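Uncharacterized protein lp_0118 (Lactobacillus plantarum, PDB 3K2Y) is of unknown function but consists largely of a HIRAN domain and probably binds nucleic acid. Local coordinates at residues A[10-15]-A[65-70]; A[27-32]-A[83-88]; A[33-38]-A[50-55]. One frame throughout, in Å; residues are numbered along the deposited sequence.

Contact 1: A[10-15]-A[65-70]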
loop_
_atom_site.group_PDB
_atom_site.type_symbol
_atom_site.label_atom_id
_atom_site.label_comp_id
_atom_site.label_asym_id
_atom_site.label_seq_id
_atom_site.Cartn_x
_atom_site.Cartn_y
_atom_site.Cartn_z
ATOM N N THR A 10 -10.635 -19.375 2.307
ATOM C CA THR A 10 -9.218 -19.262 2.008
ATOM C C THR A 10 -8.902 -17.982 1.250
ATOM O O THR A 10 -9.721 -17.485 0.481
ATOM C CB THR A 10 -8.733 -20.456 1.169
ATOM O OG1 THR A 10 -9.572 -20.602 0.019
ATOM C CG2 THR A 10 -8.771 -21.731 1.987
ATOM N N VAL A 11 -7.707 -17.449 1.478
ATOM C CA VAL A 11 -7.279 -16.230 0.804
ATOM C C VAL A 11 -5.816 -16.341 0.398
ATOM O O VAL A 11 -5.085 -17.209 0.882
ATOM C CB VAL A 11 -7.449 -14.976 1.708
ATOM C CG1 VAL A 11 -8.911 -14.779 2.066
ATOM C CG2 VAL A 11 -6.608 -15.116 2.957
ATOM N N THR A 12 -5.397 -15.459 -0.501
ATOM C CA THR A 12 -4.019 -15.446 -0.967
ATOM C C THR A 12 -3.331 -14.221 -0.385
ATOM O O THR A 12 -3.953 -13.171 -0.225
ATOM C CB THR A 12 -3.952 -15.371 -2.500
ATOM O OG1 THR A 12 -4.755 -16.418 -3.065
ATOM C CG2 THR A 12 -2.513 -15.525 -2.974
ATOM N N VAL A 13 -2.050 -14.362 -0.061
ATOM C CA VAL A 13 -1.284 -13.257 0.496
ATOM C C VAL A 13 -0.335 -12.726 -0.571
ATOM O O VAL A 13 0.566 -13.432 -1.023
ATOM C CB VAL A 13 -0.464 -13.700 1.726
ATOM C CG1 VAL A 13 0.188 -12.493 2.370
ATOM C CG2 VAL A 13 -1.361 -14.410 2.726
ATOM N N VAL A 14 -0.548 -11.477 -0.969
ATOM C CA VAL A 14 0.274 -10.844 -1.989
ATOM C C VAL A 14 1.167 -9.767 -1.386
ATOM O O VAL A 14 1.154 -9.539 -0.172
ATOM C CB VAL A 14 -0.607 -10.196 -3.075
ATOM C CG1 VAL A 14 -1.494 -11.248 -3.713
ATOM C CG2 VAL A 14 -1.457 -9.093 -2.466
ATOM N N GLY A 15 1.943 -9.112 -2.247
ATOM C CA GLY A 15 2.828 -8.051 -1.803
ATOM C C GLY A 15 4.130 -8.471 -1.146
ATOM O O GLY A 15 4.842 -7.622 -0.607
ATOM N N ARG A 65 -6.366 -7.893 -2.740
ATOM C CA ARG A 65 -7.398 -6.862 -2.871
ATOM C C ARG A 65 -8.771 -7.374 -3.308
ATOM O O ARG A 65 -9.798 -6.795 -2.940
ATOM C CB ARG A 65 -6.923 -5.772 -3.839
ATOM C CG ARG A 65 -7.930 -4.657 -4.080
ATOM C CD ARG A 65 -7.338 -3.553 -4.941
ATOM N NE ARG A 65 -6.288 -2.815 -4.242
ATOM C CZ ARG A 65 -5.509 -1.897 -4.809
ATOM N NH1 ARG A 65 -5.653 -1.599 -6.095
ATOM N NH2 ARG A 65 -4.584 -1.276 -4.092
ATOM N N TYR A 66 -8.795 -8.452 -4.087
ATOM C CA TYR A 66 -10.060 -9.020 -4.546
ATOM C C TYR A 66 -10.664 -9.980 -3.512
ATOM O O TYR A 66 -11.590 -10.731 -3.820
ATOM C CB TYR A 66 -9.855 -9.740 -5.884
ATOM C CG TYR A 66 -8.833 -10.845 -5.825
ATOM C CD1 TYR A 66 -9.204 -12.151 -5.513
ATOM C CD2 TYR A 66 -7.481 -10.574 -6.036
ATOM C CE1 TYR A 66 -8.252 -13.164 -5.409
ATOM C CE2 TYR A 66 -6.521 -11.576 -5.934
ATOM C CZ TYR A 66 -6.913 -12.866 -5.619
ATOM O OH TYR A 66 -5.960 -13.851 -5.509
ATOM N N GLN A 67 -10.136 -9.942 -2.289
ATOM C CA GLN A 67 -10.616 -10.790 -1.195
ATOM C C GLN A 67 -10.664 -9.961 0.092
ATOM O O GLN A 67 -10.908 -10.483 1.178
ATOM C CB GLN A 67 -9.672 -11.985 -0.995
ATOM C CG GLN A 67 -9.395 -12.774 -2.260
ATOM C CD GLN A 67 -8.498 -13.977 -2.035
ATOM O OE1 GLN A 67 -7.380 -13.853 -1.534
ATOM N NE2 GLN A 67 -8.986 -15.154 -2.412
ATOM N N ASN A 68 -10.433 -8.662 -0.060
ATOM C CA ASN A 68 -10.401 -7.700 1.041
ATOM C C ASN A 68 -11.709 -7.385 1.753
ATOM O O ASN A 68 -11.888 -7.720 2.923
ATOM C CB ASN A 68 -9.812 -6.382 0.537
ATOM C CG ASN A 68 -8.403 -6.175 0.991
ATOM O OD1 ASN A 68 -7.707 -5.283 0.508
ATOM N ND2 ASN A 68 -7.967 -6.994 1.943
ATOM N N GLN A 69 -12.589 -6.696 1.030
ATOM C CA GLN A 69 -13.894 -6.246 1.511
ATOM C C GLN A 69 -14.588 -7.034 2.622
ATOM O O GLN A 69 -14.809 -6.504 3.710
ATOM C CB GLN A 69 -14.853 -6.107 0.320
ATOM C CG GLN A 69 -16.318 -5.959 0.698
ATOM C CD GLN A 69 -17.228 -6.802 -0.181
ATOM O OE1 GLN A 69 -17.274 -6.626 -1.401
ATOM N NE2 GLN A 69 -17.956 -7.730 0.438
ATOM N N PRO A 70 -14.937 -8.306 2.367
ATOM C CA PRO A 70 -15.620 -9.134 3.371
ATOM C C PRO A 70 -14.989 -9.149 4.762
ATOM O O PRO A 70 -15.623 -8.773 5.748
ATOM C CB PRO A 70 -15.623 -10.526 2.733
ATOM C CG PRO A 70 -15.587 -10.233 1.259
ATOM C CD PRO A 70 -14.574 -9.119 1.192
#
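With CG lying opposite the carbonyl carbon and beside the backbone N (chi1 -52°), and with the chain straight from there on (chi2 -178°), Gln67 carries its amide across to the backbone of Val11 and Thr12. Tyr66, whose CG sits between its backbone N and carbonyl carbon, sends its ring out in company with that arm: Gln67 CG is 3.3 Å from Tyr66 CD1. The one hydrogen bond across the contact runs from Thr12 N to Gln67 OE1, 2.8 Å long and nearly straight, with an N-H...O angle of 170°. The donor lies in the carbonyl plane of the amide and on a lone pair, so the side-chain oxygen receives the strand N-H much as the carbonyl of a neighbouring strand would. The same oxygen rests against Val11, 3.3 Å from its CA and 3.4 Å from its CB, which fits the amide closely to the strand. On the other branch, Gln67 NE2 stands 3.8 Å from Thr10 O, too far to add a second grip. Farther along, Tyr66 OH comes over Thr12 at an oblique angle, 3.7 Å from Thr12 OG1 and 3.9 Å from Thr12 CB, a loose contact beside the tight one. Little surface is buried here, and a single polar bond does most of the joining. In the fold, segment 10-15 belongs to the long strand 4-14, whose Val11 and Val13 pair with Leu97 and Leu95 on one flank while Thr12 and Val14 pair with Ala64 and Tyr62 on the other. Gln67 carries the link on this second flank past the end of strand 59-63, just where the chain turns into helix 68-76.

Contact 2: A[27-32]-A[83-88]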
loop_
_atom_site.group_PDB
_atom_site.type_symbol
_atom_site.label_atom_id
_atom_site.label_comp_id
_atom_site.label_asym_id
_atom_site.label_seq_id
_atom_site.Cartn_x
_atom_site.Cartn_y
_atom_site.Cartn_z
ATOM N N THR A 27 10.750 -18.205 6.341
ATOM C CA THR A 27 11.442 -19.336 6.945
ATOM C C THR A 27 10.897 -19.603 8.345
ATOM O O THR A 27 10.884 -20.740 8.806
ATOM C CB THR A 27 12.958 -19.070 7.052
ATOM O OG1 THR A 27 13.456 -18.608 5.790
ATOM C CG2 THR A 27 13.694 -20.344 7.443
ATOM N N THR A 28 10.455 -18.547 9.022
ATOM C CA THR A 28 9.906 -18.682 10.368
ATOM C C THR A 28 8.462 -19.176 10.293
ATOM O O THR A 28 7.734 -19.164 11.289
ATOM C CB THR A 28 9.931 -17.335 11.131
ATOM O OG1 THR A 28 9.031 -16.407 10.509
ATOM C CG2 THR A 28 11.335 -16.750 11.123
ATOM N N LEU A 29 8.062 -19.617 9.105
ATOM C CA LEU A 29 6.710 -20.105 8.874
ATOM C C LEU A 29 6.695 -21.432 8.127
ATOM O O LEU A 29 7.452 -21.636 7.175
ATOM C CB LEU A 29 5.913 -19.050 8.094
ATOM C CG LEU A 29 4.544 -19.386 7.494
ATOM C CD1 LEU A 29 3.824 -18.098 7.141
ATOM C CD2 LEU A 29 4.709 -20.259 6.252
ATOM N N ARG A 30 5.819 -22.328 8.566
ATOM C CA ARG A 30 5.670 -23.642 7.949
ATOM C C ARG A 30 4.193 -23.895 7.664
ATOM O O ARG A 30 3.327 -23.395 8.377
ATOM C CB ARG A 30 6.204 -24.735 8.883
ATOM C CG ARG A 30 7.542 -25.335 8.463
ATOM C CD ARG A 30 8.690 -24.335 8.550
ATOM N NE ARG A 30 9.913 -24.874 7.955
ATOM C CZ ARG A 30 11.084 -24.245 7.937
ATOM N NH1 ARG A 30 11.202 -23.046 8.484
ATOM N NH2 ARG A 30 12.136 -24.812 7.363
ATOM N N VAL A 31 3.908 -24.665 6.619
ATOM C CA VAL A 31 2.528 -24.977 6.266
ATOM C C VAL A 31 1.771 -25.473 7.496
ATOM O O VAL A 31 2.337 -26.165 8.342
ATOM C CB VAL A 31 2.470 -26.066 5.174
ATOM C CG1 VAL A 31 1.025 -26.395 4.831
ATOM C CG2 VAL A 31 3.221 -25.597 3.941
ATOM N N GLY A 32 0.495 -25.111 7.596
ATOM C CA GLY A 32 -0.310 -25.534 8.729
ATOM C C GLY A 32 -0.043 -24.738 9.995
ATOM O O GLY A 32 -0.510 -25.099 11.075
ATOM N N GLY A 83 -5.369 -16.504 10.581
ATOM C CA GLY A 83 -5.271 -17.483 9.519
ATOM C C GLY A 83 -4.323 -18.631 9.794
ATOM O O GLY A 83 -3.501 -18.590 10.711
ATOM N N ILE A 84 -4.457 -19.674 8.987
ATOM C CA ILE A 84 -3.607 -20.842 9.084
ATOM C C ILE A 84 -2.998 -21.075 7.704
ATOM O O ILE A 84 -3.723 -21.211 6.713
ATOM C CB ILE A 84 -4.416 -22.079 9.527
ATOM C CG1 ILE A 84 -5.075 -21.794 10.873
ATOM C CG2 ILE A 84 -3.500 -23.288 9.649
ATOM C CD1 ILE A 84 -6.044 -22.853 11.309
ATOM N N VAL A 85 -1.670 -21.094 7.636
ATOM C CA VAL A 85 -0.980 -21.310 6.368
ATOM C C VAL A 85 -1.480 -22.588 5.704
ATOM O O VAL A 85 -1.303 -23.690 6.226
ATOM C CB VAL A 85 0.550 -21.403 6.569
ATOM C CG1 VAL A 85 1.243 -21.571 5.232
ATOM C CG2 VAL A 85 1.066 -20.153 7.254
ATOM N N THR A 86 -2.105 -22.425 4.545
ATOM C CA THR A 86 -2.665 -23.544 3.804
ATOM C C THR A 86 -1.724 -24.034 2.693
ATOM O O THR A 86 -1.550 -25.244 2.506
ATOM C CB THR A 86 -4.045 -23.140 3.212
ATOM O OG1 THR A 86 -5.015 -24.134 3.553
ATOM C CG2 THR A 86 -3.983 -22.975 1.703
ATOM N N VAL A 87 -1.111 -23.092 1.976
ATOM C CA VAL A 87 -0.177 -23.392 0.884
ATOM C C VAL A 87 0.999 -22.424 0.965
ATOM O O VAL A 87 0.811 -21.252 1.280
ATOM C CB VAL A 87 -0.859 -23.227 -0.487
ATOM C CG1 VAL A 87 0.167 -23.345 -1.602
ATOM C CG2 VAL A 87 -1.934 -24.272 -0.652
ATOM N N LEU A 88 2.207 -22.894 0.669
ATOM C CA LEU A 88 3.352 -22.000 0.753
ATOM C C LEU A 88 4.072 -21.685 -0.559
ATOM O O LEU A 88 4.211 -20.514 -0.901
ATOM C CB LEU A 88 4.367 -22.580 1.741
ATOM C CG LEU A 88 5.675 -21.803 1.902
ATOM C CD1 LEU A 88 5.408 -20.413 2.462
ATOM C CD2 LEU A 88 6.648 -22.564 2.789
#
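Gly32 meets Val85 backbone to backbone, their CA atoms a strand-like 4.9 Å apart and Gly32 N giving a hydrogen bond of 2.7 Å to Val85 O at an N-H...O angle of 150°, while the touching parts of the loop and the strand run in directions 115° apart. Among the side chains, Leu29 and Val85 reach for each other tip to tip. The leucine CG stands opposite its own backbone N (chi1 169°), which pushes the two methyls at the strand: Leu29 CD1 touches Val85 CG2 at 3.4 Å, and Leu29 CD2 lies 3.8 Å from Val85 CG1. The second methyl also meets the far end of segment 83-88, Leu29 CD2 being 3.9 Å from Leu88 CD1. Val31 divides its branches between the strand and the residue after it: CG1 lies against Thr86 O at 3.7 Å, and CG2 packs on Leu88 CB at 3.9 Å. Ile84, next to Val85, touches the carbonyl end of Gly32 with its branch methyl, CG2 to Gly32 C being 3.8 Å. Val35 of strand 34-39 touches both Leu29 and Val85 and carries their packing inward. Met33, the residue after Gly32, also bonds to Val85 through the backbone, so the loop is drawn into sheet pairing at its end. On its other side the strand pairs with 96-103, where Thr86 and Val87 both face Glu96 in a classic beta bulge. Chemically the contact is one backbone bond set among methyl groups: the bond sets Gly32 beside Val85, and the side chains add only apolar packing, with no side-chain hydrogen bond between the segments.

Contact 3: A[33-38]-A[50-55]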
loop_
_atom_site.group_PDB
_atom_site.type_symbol
_atom_site.label_atom_id
_atom_site.label_comp_id
_atom_site.label_asym_id
_atom_site.label_seq_id
_atom_site.Cartn_x
_atom_site.Cartn_y
_atom_site.Cartn_z
ATOM N N MET A 33 0.711 -23.650 9.859
ATOM C CA MET A 33 1.043 -22.794 10.995
ATOM C C MET A 33 0.073 -21.621 11.009
ATOM O O MET A 33 -0.432 -21.215 9.961
ATOM C CB MET A 33 2.482 -22.284 10.857
ATOM C CG MET A 33 3.108 -21.737 12.131
ATOM S SD MET A 33 4.904 -21.519 11.951
ATOM C CE MET A 33 5.316 -20.804 13.554
ATOM N N ALA A 34 -0.199 -21.082 12.189
ATOM C CA ALA A 34 -1.113 -19.954 12.288
ATOM C C ALA A 34 -0.377 -18.635 12.056
ATOM O O ALA A 34 0.834 -18.544 12.274
ATOM C CB ALA A 34 -1.783 -19.944 13.656
ATOM N N VAL A 35 -1.113 -17.622 11.601
ATOM C CA VAL A 35 -0.553 -16.293 11.359
ATOM C C VAL A 35 -1.505 -15.247 11.910
ATOM O O VAL A 35 -2.704 -15.496 12.044
ATOM C CB VAL A 35 -0.326 -16.017 9.852
ATOM C CG1 VAL A 35 0.806 -16.889 9.326
ATOM C CG2 VAL A 35 -1.603 -16.279 9.070
ATOM N N LEU A 36 -0.967 -14.077 12.235
ATOM C CA LEU A 36 -1.768 -12.995 12.786
ATOM C C LEU A 36 -2.251 -12.023 11.704
ATOM O O LEU A 36 -1.573 -11.805 10.700
ATOM C CB LEU A 36 -0.951 -12.243 13.840
ATOM C CG LEU A 36 -0.401 -13.081 15.000
ATOM C CD1 LEU A 36 0.535 -12.235 15.836
ATOM C CD2 LEU A 36 -1.539 -13.618 15.856
ATOM N N LEU A 37 -3.431 -11.448 11.917
ATOM C CA LEU A 37 -4.003 -10.495 10.973
ATOM C C LEU A 37 -4.085 -9.099 11.576
ATOM O O LEU A 37 -4.328 -8.937 12.773
ATOM C CB LEU A 37 -5.397 -10.948 10.536
ATOM C CG LEU A 37 -5.529 -11.849 9.305
ATOM C CD1 LEU A 37 -4.601 -13.042 9.413
ATOM C CD2 LEU A 37 -6.976 -12.301 9.179
ATOM N N GLN A 38 -3.876 -8.090 10.736
ATOM C CA GLN A 38 -3.922 -6.708 11.178
ATOM C C GLN A 38 -4.680 -5.838 10.190
ATOM O O GLN A 38 -4.323 -5.754 9.013
ATOM C CB GLN A 38 -2.508 -6.154 11.345
ATOM C CG GLN A 38 -2.473 -4.765 11.964
ATOM C CD GLN A 38 -1.063 -4.220 12.100
ATOM O OE1 GLN A 38 -0.472 -3.733 11.131
ATOM N NE2 GLN A 38 -0.509 -4.311 13.304
ATOM N N ILE A 50 -5.496 -5.377 4.817
ATOM C CA ILE A 50 -5.313 -6.288 5.933
ATOM C C ILE A 50 -3.965 -6.966 5.741
ATOM O O ILE A 50 -3.820 -7.842 4.883
ATOM C CB ILE A 50 -6.381 -7.399 5.977
ATOM C CG1 ILE A 50 -7.776 -6.803 6.129
ATOM C CG2 ILE A 50 -6.102 -8.325 7.150
ATOM C CD1 ILE A 50 -8.874 -7.845 6.006
ATOM N N SER A 51 -2.977 -6.548 6.528
ATOM C CA SER A 51 -1.652 -7.141 6.443
ATOM C C SER A 51 -1.607 -8.446 7.230
ATOM O O SER A 51 -2.354 -8.639 8.194
ATOM C CB SER A 51 -0.583 -6.166 6.957
ATOM O OG SER A 51 -0.929 -5.592 8.207
ATOM N N VAL A 52 -0.736 -9.350 6.795
ATOM C CA VAL A 52 -0.580 -10.645 7.437
ATOM C C VAL A 52 0.772 -10.691 8.145
ATOM O O VAL A 52 1.747 -10.092 7.680
ATOM C CB VAL A 52 -0.671 -11.781 6.395
ATOM C CG1 VAL A 52 -0.653 -13.141 7.090
ATOM C CG2 VAL A 52 -1.944 -11.611 5.566
ATOM N N TRP A 53 0.826 -11.388 9.276
ATOM C CA TRP A 53 2.059 -11.477 10.042
ATOM C C TRP A 53 2.282 -12.843 10.678
ATOM O O TRP A 53 1.347 -13.628 10.845
ATOM C CB TRP A 53 2.069 -10.415 11.142
ATOM C CG TRP A 53 1.801 -9.024 10.664
ATOM C CD1 TRP A 53 0.614 -8.526 10.208
ATOM C CD2 TRP A 53 2.736 -7.942 10.613
ATOM N NE1 TRP A 53 0.750 -7.201 9.880
ATOM C CE2 TRP A 53 2.041 -6.813 10.117
ATOM C CE3 TRP A 53 4.094 -7.813 10.939
ATOM C CZ2 TRP A 53 2.658 -5.570 9.941
ATOM C CZ3 TRP A 53 4.710 -6.575 10.764
ATOM C CH2 TRP A 53 3.990 -5.470 10.268
ATOM N N THR A 54 3.536 -13.112 11.027
ATOM C CA THR A 54 3.925 -14.360 11.671
ATOM C C THR A 54 3.656 -14.212 13.161
ATOM O O THR A 54 3.457 -13.099 13.652
ATOM C CB THR A 54 5.428 -14.646 11.469
ATOM O OG1 THR A 54 5.679 -14.915 10.085
ATOM C CG2 THR A 54 5.865 -15.847 12.294
ATOM N N LEU A 55 3.643 -15.328 13.879
ATOM C CA LEU A 55 3.404 -15.285 15.317
ATOM C C LEU A 55 4.511 -14.490 15.997
ATOM O O LEU A 55 4.327 -13.980 17.099
ATOM C CB LEU A 55 3.342 -16.703 15.897
ATOM C CG LEU A 55 2.143 -17.549 15.465
ATOM C CD1 LEU A 55 2.196 -18.904 16.157
ATOM C CD2 LEU A 55 0.846 -16.814 15.812
#
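Gln38 CB comes 3.7 Å from Trp53 NE1, on one face of the antiparallel hairpin of strands 34-39 and 50-53. The two side chains cross obliquely, the amide plane of Gln38 turned 57° from the indole. With CG placed beside its backbone N (chi1 -53°), the indole lies back along its own strand, and NE1 gives a 2.9 Å hydrogen bond to Ser51 OG, close to the ring plane, at an angle of 156°. Leu36 O stands at the ring edge and in its plane, 4.0 Å from Trp53 CD1. On that face Leu36 meets Leu55 from the loop beyond the strand, crossing at about a right angle, CD2 to CD2 4.0 Å, while Leu55 CG leans on Ala34 O at 3.6 Å. On the opposite face, Val35 CG2 meets Val52 CG1 obliquely at 3.8 Å, and Leu37 CG approaches Ile50 CG2 at 4.2 Å; there Leu97 and Leu99 of strand 96-103, and Met75 of helix 68-76, join the packing. Between the two faces, the backbones of Leu36 with Trp53 and Gln38 with Ser51 form hydrogen-bonded pairs, flanking the non-hydrogen-bonded pair of Leu37 with Val52. A leucine in place of Trp53 has no N-H for Ser51 OG, which would probably be left without that partner, and a gap is likely to open beside Gln38 CB. Ser51 OG also bonds to Glu40, consistent with its accepting from the ring while donating to the acid. The interior face, with Leu37 and Val52, is thus purely aliphatic, whereas the Trp53 face is mixed, Leu36 with Leu55 at one end and polar bonds at the other: the NE1 bond limits the turning of the indole, and Glu40 positions the hydroxyl that receives it.

All three contacts reach the same closed antiparallel sheet. Contacts 2 and 3 are the nearest pair, centres 10 Å apart, and share backbone pairing: Val85 N lies 2.6 Å from Met33 O, and Gly83 O 2.7 Å from Val35 N, both probable hydrogen bonds that lay strand 80-87 beside strand 34-39. Contact 1, centred 13 Å from contact 3, meets it through the barrel interior, where Val13 CG1 packs on Val52 CG2 at 3.9 Å. Contacts 1 and 2 do not touch; their centres are 16 Å apart. Along the chain, contact 3 nests inside the loops closed by both others. None of them can be tied to a particular nucleic-acid site.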